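Local coordinates for protein histidine kinase (Pseudomonas aeruginosa, PDB 7C1I) that probably relays phosphoryl groups between sensor histidine kinases and response regulators, as a histidine-containing phosphotransfer protein of two-component signalling, at residues 72-75 and 76-79. Residues are numbered along the deposited sequence; the frame is centred on the assembly and turned at random.
Sequences AGYC and KELE
Glu-77 and Tyr-74, three residues apart on helix 69-83, show how a helix sets an acidic side chain beside an aromatic ring. The glutamate starts among backbone oxygens: its CB lies 3.6 Å from the carbonyl O of Tyr-74. With chi1 at -72°, CG stands opposite the carbonyl carbon and is sent back along the helix, where it comes within 3.5 Å of Gly-73 O. The chain then runs on extended, bringing the carboxylate alongside the tyrosine. OE1 meets CD1 of Tyr-74 at 3.6 Å, reaching the ring at its edge and near its plane; carboxylate and ring are turned 31° against each other, and the two side chains point the same way. The other oxygen, OE2, forms a salt bridge with Arg-89, which probably restrains rotation of the carboxylate and keeps OE1 toward the ring.

Beneath these side chains, the backbone supplies the regular series of helical hydrogen bonds. Glu-77 N donates to Gly-73 O at 3.0 Å, and Glu-79 N to Cys-75 O at 2.9 Å with an N-H...O angle of 165°; the N atoms of Lys-76 and Leu-78 donate likewise to the O atoms of Ala-72 and Tyr-74, respectively. Glu-79 directs its own carboxylate elsewhere, to a salt bridge with Lys-60, while Cys-75 packs on Phe-59 of helix 49-65 and Met-97 of helix 90-112. Tyr-74 also rests on Met-97. The i to i+4 bonding is that of an alpha-helix, here one member of the antiparallel four-helix bundle characteristic of Hpt domains.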
loop_
_atom_site.group_PDB
_atom_site.type_symbol
_atom_site.label_atom_id
_atom_site.label_comp_id
_atom_site.label_asym_id
_atom_site.label_seq_id
_atom_site.Cartn_x
_atom_site.Cartn_y
_atom_site.Cartn_z
ATOM N N ALA A 72 -17.028 -8.768 -2.929
ATOM C CA ALA A 72 -17.393 -9.817 -3.912
ATOM C C ALA A 72 -17.323 -9.250 -5.335
ATOM O O ALA A 72 -16.892 -10.019 -6.219
ATOM C CB ALA A 72 -18.793 -10.270 -3.577
ATOM N N GLY A 73 -17.604 -7.957 -5.526
ATOM C CA GLY A 73 -17.563 -7.267 -6.830
ATOM C C GLY A 73 -16.143 -7.248 -7.370
ATOM O O GLY A 73 -15.857 -7.615 -8.526
ATOM N N TYR A 74 -15.177 -6.970 -6.490
ATOM C CA TYR A 74 -13.766 -6.955 -6.958
ATOM C C TYR A 74 -13.375 -8.394 -7.309
ATOM O O TYR A 74 -12.582 -8.640 -8.239
ATOM C CB TYR A 74 -12.795 -6.463 -5.880
ATOM C CG TYR A 74 -13.086 -5.038 -5.481
ATOM C CD1 TYR A 74 -13.108 -4.019 -6.419
ATOM C CD2 TYR A 74 -13.122 -4.664 -4.148
ATOM C CE1 TYR A 74 -13.481 -2.734 -6.060
ATOM C CE2 TYR A 74 -13.365 -3.355 -3.770
ATOM C CZ TYR A 74 -13.484 -2.364 -4.728
ATOM O OH TYR A 74 -13.784 -1.074 -4.397
ATOM N N CYS A 75 -13.772 -9.364 -6.481
ATOM C CA CYS A 75 -13.427 -10.781 -6.776
ATOM C C CYS A 75 -13.999 -11.132 -8.155
ATOM O O CYS A 75 -13.307 -11.844 -8.909
ATOM C CB CYS A 75 -14.082 -11.703 -5.756
ATOM S SG CYS A 75 -13.348 -11.579 -4.104
ATOM N N LYS A 76 -15.229 -10.704 -8.456
ATOM C CA LYS A 76 -15.850 -11.019 -9.771
ATOM C C LYS A 76 -15.041 -10.415 -10.924
ATOM O O LYS A 76 -14.764 -11.090 -11.936
ATOM C CB LYS A 76 -17.283 -10.476 -9.744
ATOM C CG LYS A 76 -18.039 -10.661 -11.053
ATOM C CD LYS A 76 -19.411 -10.026 -10.968
ATOM C CE LYS A 76 -20.270 -10.158 -12.209
ATOM N NZ LYS A 76 -19.998 -9.059 -13.166
ATOM N N GLU A 77 -14.564 -9.186 -10.703
ATOM C CA GLU A 77 -13.744 -8.540 -11.763
ATOM C C GLU A 77 -12.450 -9.319 -12.013
ATOM O O GLU A 77 -12.012 -9.507 -13.167
ATOM C CB GLU A 77 -13.399 -7.111 -11.341
ATOM C CG GLU A 77 -14.555 -6.128 -11.367
ATOM C CD GLU A 77 -14.009 -4.736 -11.098
ATOM O OE1 GLU A 77 -14.047 -4.301 -9.930
ATOM O OE2 GLU A 77 -13.673 -4.057 -12.091
ATOM N N LEU A 78 -11.824 -9.808 -10.939
ATOM C CA LEU A 78 -10.577 -10.610 -11.052
ATOM C C LEU A 78 -10.910 -11.912 -11.787
ATOM O O LEU A 78 -10.102 -12.398 -12.603
ATOM C CB LEU A 78 -9.900 -10.794 -9.690
ATOM C CG LEU A 78 -8.599 -11.590 -9.769
ATOM C CD1 LEU A 78 -7.637 -10.893 -10.720
ATOM C CD2 LEU A 78 -8.057 -11.658 -8.350
ATOM N N GLU A 79 -11.961 -12.610 -11.344
ATOM C CA GLU A 79 -12.315 -13.924 -11.945
ATOM C C GLU A 79 -12.488 -13.751 -13.458
ATOM O O GLU A 79 -11.876 -14.519 -14.225
ATOM C CB GLU A 79 -13.663 -14.337 -11.349
ATOM C CG GLU A 79 -14.066 -15.680 -11.931
ATOM C CD GLU A 79 -15.514 -15.997 -11.596
ATOM O OE1 GLU A 79 -15.923 -17.063 -12.097
ATOM O OE2 GLU A 79 -16.192 -15.231 -10.884
#